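Local coordinates for protein salt-tolerant glutaminase (PDB 3IF5) that probably catalyses the hydrolysis of L-glutamine to L-glutamate and ammonium, as a salt-tolerant member of the glutaminase family, at residues D37-A42 and V277-L282; I28-E33 and Y157-A162. All blocks are in the same frame, centred on the assembly; numbering follows the deposited sequence.

Contact 1: D37-A42 and V277-L282; sequences DRFGIA and VFSPRL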
loop_
_atom_site.group_PDB
_atom_site.type_symbol
_atom_site.label_atom_id
_atom_site.label_comp_id
_atom_site.label_asym_id
_atom_site.label_seq_id
_atom_site.Cartn_x
_atom_site.Cartn_y
_atom_site.Cartn_z
ATOM N N ASP A 37 22.522 24.130 7.477
ATOM C CA ASP A 37 21.831 24.920 6.470
ATOM C C ASP A 37 21.833 24.307 5.074
ATOM O O ASP A 37 22.228 24.954 4.104
ATOM C CB ASP A 37 22.427 26.321 6.408
ATOM C CG ASP A 37 21.458 27.328 5.842
ATOM O OD1 ASP A 37 21.912 28.402 5.391
ATOM O OD2 ASP A 37 20.242 27.042 5.860
ATOM N N ARG A 38 21.388 23.058 4.984
ATOM C CA ARG A 38 21.315 22.332 3.718
ATOM C C ARG A 38 19.954 21.636 3.627
ATOM O O ARG A 38 19.457 21.093 4.616
ATOM C CB ARG A 38 22.446 21.304 3.632
ATOM C CG ARG A 38 23.840 21.916 3.453
ATOM C CD ARG A 38 24.913 20.846 3.557
ATOM N NE ARG A 38 24.879 20.183 4.862
ATOM C CZ ARG A 38 25.519 19.054 5.148
ATOM N NH1 ARG A 38 26.252 18.453 4.218
ATOM N NH2 ARG A 38 25.425 18.522 6.360
ATOM N N PHE A 39 19.342 21.658 2.445
ATOM C CA PHE A 39 18.032 21.038 2.285
ATOM C C PHE A 39 17.704 20.723 0.825
ATOM O O PHE A 39 17.536 21.630 0.011
ATOM C CB PHE A 39 16.969 21.958 2.901
ATOM C CG PHE A 39 15.565 21.415 2.843
ATOM C CD1 PHE A 39 15.325 20.044 2.912
ATOM C CD2 PHE A 39 14.478 22.280 2.765
ATOM C CE1 PHE A 39 14.019 19.545 2.905
ATOM C CE2 PHE A 39 13.176 21.792 2.759
ATOM C CZ PHE A 39 12.948 20.415 2.831
ATOM N N GLY A 40 17.614 19.435 0.504
ATOM C CA GLY A 40 17.307 19.021 -0.856
ATOM C C GLY A 40 16.213 17.968 -0.982
ATOM O O GLY A 40 15.964 17.197 -0.053
ATOM N N ILE A 41 15.556 17.944 -2.141
ATOM C CA ILE A 41 14.481 16.993 -2.418
ATOM C C ILE A 41 14.629 16.471 -3.836
ATOM O O ILE A 41 15.049 17.200 -4.727
ATOM C CB ILE A 41 13.090 17.645 -2.336
ATOM C CG1 ILE A 41 12.919 18.388 -1.017
ATOM C CG2 ILE A 41 12.017 16.569 -2.449
ATOM C CD1 ILE A 41 11.507 18.959 -0.809
ATOM N N ALA A 42 14.265 15.214 -4.052
ATOM C CA ALA A 42 14.358 14.626 -5.380
ATOM C C ALA A 42 13.297 13.557 -5.554
ATOM O O ALA A 42 13.081 12.737 -4.656
ATOM C CB ALA A 42 15.749 14.030 -5.601
ATOM N N VAL A 277 15.134 12.815 0.273
ATOM C CA VAL A 277 15.103 14.114 0.945
ATOM C C VAL A 277 16.313 14.205 1.838
ATOM O O VAL A 277 16.737 13.213 2.420
ATOM C CB VAL A 277 13.870 14.300 1.844
ATOM C CG1 VAL A 277 13.714 15.777 2.188
ATOM C CG2 VAL A 277 12.631 13.766 1.165
ATOM N N PHE A 278 16.865 15.404 1.954
ATOM C CA PHE A 278 18.040 15.608 2.784
ATOM C C PHE A 278 17.920 16.888 3.585
ATOM O O PHE A 278 17.594 17.945 3.045
ATOM C CB PHE A 278 19.297 15.643 1.914
ATOM C CG PHE A 278 20.543 16.049 2.656
ATOM C CD1 PHE A 278 20.953 15.353 3.790
ATOM C CD2 PHE A 278 21.305 17.128 2.221
ATOM C CE1 PHE A 278 22.111 15.725 4.476
ATOM C CE2 PHE A 278 22.458 17.515 2.896
ATOM C CZ PHE A 278 22.869 16.814 4.028
ATOM N N SER A 279 18.179 16.780 4.883
ATOM C CA SER A 279 18.120 17.911 5.791
ATOM C C SER A 279 18.611 17.399 7.135
ATOM O O SER A 279 17.874 16.716 7.849
ATOM C CB SER A 279 16.687 18.435 5.908
ATOM O OG SER A 279 16.640 19.596 6.722
ATOM N N PRO A 280 19.866 17.727 7.491
ATOM C CA PRO A 280 20.615 17.374 8.705
ATOM C C PRO A 280 19.945 17.357 10.083
ATOM O O PRO A 280 20.182 16.437 10.863
ATOM C CB PRO A 280 21.796 18.348 8.669
ATOM C CG PRO A 280 22.057 18.473 7.208
ATOM C CD PRO A 280 20.661 18.643 6.649
ATOM N N ARG A 281 19.127 18.354 10.399
ATOM C CA ARG A 281 18.502 18.410 11.722
ATOM C C ARG A 281 17.386 17.408 11.969
ATOM O O ARG A 281 16.461 17.260 11.158
ATOM C CB ARG A 281 18.033 19.836 12.023
ATOM C CG ARG A 281 19.203 20.753 12.331
ATOM C CD ARG A 281 18.787 22.158 12.724
ATOM N NE ARG A 281 19.952 22.898 13.203
ATOM C CZ ARG A 281 19.969 24.201 13.465
ATOM N NH1 ARG A 281 18.880 24.937 13.300
ATOM N NH2 ARG A 281 21.089 24.762 13.895
ATOM N N LEU A 282 17.483 16.728 13.111
ATOM C CA LEU A 282 16.528 15.696 13.497
ATOM C C LEU A 282 15.497 16.141 14.523
ATOM O O LEU A 282 15.790 16.976 15.384
ATOM C CB LEU A 282 17.288 14.490 14.057
ATOM C CG LEU A 282 18.491 13.993 13.255
ATOM C CD1 LEU A 282 19.155 12.838 14.013
ATOM C CD2 LEU A 282 18.056 13.563 11.854
#
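The carbonyl oxygen of F278 gathers three contacts from segment 37-42. G40 N gives it a hydrogen bond of 2.9 Å, F39 CA points its hydrogen at it from 3.2 Å, and the edge of the F39 ring brings CD1 to 3.1 Å, with the oxygen lying in the ring plane. F39 carries CG anti to its backbone N (chi1 -178°), which lays the ring along V277, CE1 beside CG1. The return bond, F278 N to G40 O at 2.8 Å, makes G40 and F278 an antiparallel hydrogen-bonded pair. Where G40 has no side chain, F278 leans back across the sheet to R38: its rim atom CZ sits 3.6 Å above the centre of the guanidinium, and the two planes stand 87° apart, a T-shaped meeting with the ring edge on the guanidinium face. P280 CD lies over one face of that ring, while P280 CG touches R38 NH2 at 3.5 Å. A bond from NE to D35 O anchors the guanidinium. On the face of the sheet opposite F278, I41 and V277 pack against A294 of helix 289-302. This is the antiparallel pairing of strand 40-44 with the central strand 273-278 in the five-stranded sheet of the serine beta-lactamase-like glutaminase fold.

Contact 2: I28-E33 and Y157-A162; sequences IPVLAE and YESEMA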
loop_
_atom_site.group_PDB
_atom_site.type_symbol
_atom_site.label_atom_id
_atom_site.label_comp_id
_atom_site.label_asym_id
_atom_site.label_seq_id
_atom_site.Cartn_x
_atom_site.Cartn_y
_atom_site.Cartn_z
ATOM N N ILE A 28 28.300 11.979 17.527
ATOM C CA ILE A 28 29.638 12.100 16.938
ATOM C C ILE A 28 29.839 13.491 16.354
ATOM O O ILE A 28 28.895 14.116 15.868
ATOM C CB ILE A 28 29.913 11.062 15.828
ATOM C CG1 ILE A 28 28.693 10.921 14.920
ATOM C CG2 ILE A 28 30.332 9.739 16.446
ATOM C CD1 ILE A 28 28.941 10.034 13.719
ATOM N N PRO A 29 31.082 13.993 16.388
ATOM C CA PRO A 29 31.414 15.327 15.869
ATOM C C PRO A 29 31.091 15.551 14.391
ATOM O O PRO A 29 30.464 16.548 14.030
ATOM C CB PRO A 29 32.910 15.446 16.162
ATOM C CG PRO A 29 33.382 14.019 16.040
ATOM C CD PRO A 29 32.301 13.267 16.787
ATOM N N VAL A 30 31.514 14.624 13.541
ATOM C CA VAL A 30 31.279 14.739 12.109
ATOM C C VAL A 30 29.804 14.993 11.779
ATOM O O VAL A 30 29.489 15.738 10.851
ATOM C CB VAL A 30 31.780 13.469 11.371
ATOM C CG1 VAL A 30 30.981 12.257 11.810
ATOM C CG2 VAL A 30 31.701 13.673 9.868
ATOM N N LEU A 31 28.902 14.382 12.543
ATOM C CA LEU A 31 27.473 14.579 12.320
ATOM C C LEU A 31 26.955 15.789 13.087
ATOM O O LEU A 31 26.069 16.503 12.619
ATOM C CB LEU A 31 26.682 13.342 12.750
ATOM C CG LEU A 31 26.720 12.117 11.836
ATOM C CD1 LEU A 31 25.819 11.026 12.395
ATOM C CD2 LEU A 31 26.262 12.515 10.445
ATOM N N ALA A 32 27.519 16.012 14.269
ATOM C CA ALA A 32 27.118 17.125 15.124
ATOM C C ALA A 32 27.493 18.488 14.552
ATOM O O ALA A 32 26.699 19.427 14.593
ATOM C CB ALA A 32 27.736 16.952 16.515
ATOM N N GLU A 33 28.704 18.597 14.015
ATOM C CA GLU A 33 29.178 19.857 13.449
ATOM C C GLU A 33 28.815 20.061 11.979
ATOM O O GLU A 33 29.154 21.084 11.389
ATOM C CB GLU A 33 30.696 19.959 13.610
ATOM C CG GLU A 33 31.162 19.918 15.053
ATOM C CD GLU A 33 32.670 20.030 15.185
ATOM O OE1 GLU A 33 33.164 20.023 16.333
ATOM O OE2 GLU A 33 33.358 20.129 14.143
ATOM N N TYR A 157 33.020 6.563 9.585
ATOM C CA TYR A 157 33.226 5.203 10.054
ATOM C C TYR A 157 34.037 5.201 11.352
ATOM O O TYR A 157 33.611 4.639 12.365
ATOM C CB TYR A 157 33.970 4.402 8.988
ATOM C CG TYR A 157 34.404 3.035 9.451
ATOM C CD1 TYR A 157 33.507 1.973 9.493
ATOM C CD2 TYR A 157 35.712 2.807 9.870
ATOM C CE1 TYR A 157 33.904 0.709 9.942
ATOM C CE2 TYR A 157 36.123 1.556 10.323
ATOM C CZ TYR A 157 35.217 0.513 10.355
ATOM O OH TYR A 157 35.631 -0.721 10.796
ATOM N N GLU A 158 35.206 5.838 11.314
ATOM C CA GLU A 158 36.089 5.895 12.475
ATOM C C GLU A 158 35.482 6.610 13.666
ATOM O O GLU A 158 35.633 6.170 14.804
ATOM C CB GLU A 158 37.413 6.552 12.088
ATOM C CG GLU A 158 38.203 5.748 11.064
ATOM C CD GLU A 158 38.514 4.328 11.535
ATOM O OE1 GLU A 158 37.571 3.597 11.906
ATOM O OE2 GLU A 158 39.703 3.941 11.525
ATOM N N SER A 159 34.800 7.718 13.413
ATOM C CA SER A 159 34.171 8.449 14.492
ATOM C C SER A 159 33.122 7.566 15.150
ATOM O O SER A 159 32.976 7.562 16.374
ATOM C CB SER A 159 33.509 9.715 13.969
ATOM O OG SER A 159 34.484 10.676 13.624
ATOM N N GLU A 160 32.396 6.808 14.331
ATOM C CA GLU A 160 31.352 5.934 14.843
ATOM C C GLU A 160 31.899 4.697 15.554
ATOM O O GLU A 160 31.332 4.262 16.549
ATOM C CB GLU A 160 30.411 5.519 13.707
ATOM C CG GLU A 160 29.487 4.371 14.060
ATOM C CD GLU A 160 28.030 4.767 14.101
ATOM O OE1 GLU A 160 27.506 5.226 13.061
ATOM O OE2 GLU A 160 27.409 4.611 15.173
ATOM N N MET A 161 32.992 4.130 15.050
ATOM C CA MET A 161 33.559 2.940 15.679
ATOM C C MET A 161 34.125 3.238 17.059
ATOM O O MET A 161 34.301 2.327 17.868
ATOM C CB MET A 161 34.653 2.320 14.805
ATOM C CG MET A 161 34.140 1.516 13.610
ATOM S SD MET A 161 33.117 0.094 14.065
ATOM C CE MET A 161 34.325 -0.958 14.750
ATOM N N ALA A 162 34.408 4.506 17.332
ATOM C CA ALA A 162 34.954 4.900 18.627
ATOM C C ALA A 162 33.864 4.903 19.703
ATOM O O ALA A 162 34.156 4.814 20.896
ATOM C CB ALA A 162 35.594 6.280 18.523
#
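Beside the glutamate-binding site, helix 29-32 comes up against helix 154-161, the helix that carries E160, a residue seen to bind L-glutamate. The touch between the two is small and made by van der Waals contact, with I28, P29 and V30 on one side and S159 on the other, and with the backbone N of E160 also touched. I28 occupies the N-cap position of the short helix, and its carbonyl oxygen accepts the bond from A32 N that closes the first turn. Its side chain faces the other helix. With CG1 held between the backbone N and the carbonyl carbon (chi1 43°), the CG2 branch is the one that reaches across, coming to 3.4 Å from S159 O and 4.0 Å from S159 CB. The same methyl lies 4.2 Å from E160 N, so I28 rests on the peptide that joins S159 to E160. V30, two residues further on, brings CG1 to 4.2 Å from the same S159 CB. The S159 hydroxyl turns back along its own helix and bonds to E155 O, leaving its CB as the apolar surface offered to I28 and V30. E160 directs its carboxylate elsewhere: OE1 is hydrogen-bonded to the Y27 hydroxyl, from the residue just before I28, and its side chain lies about 4 Å from that of N167, another glutamate-binding residue. At the outer margin the P29 ring adds a looser touch, its CG 4.3 Å from S159 OG.

Overall arrangement
The two contacts lie about 19 Å apart, centre to centre, on the same side of the chain's centre and within the glutaminase domain. Along the chain they interleave: 28-33 comes first, then 37-42, then 157-162, then 277-282. Helix 29-32 runs on through a short loop into strand 40-44, so one continuous piece of chain supplies a segment to each contact. Contact 1 fixes that piece into the five-stranded antiparallel sheet, and contact 2 sets it against helix 154-161. Through that shared piece the sheet and helix 154-161 are linked; contact 2 holds the glutamate ligand E160, while P280 of contact 1 lies about 10 Å from V261, side chain to side chain.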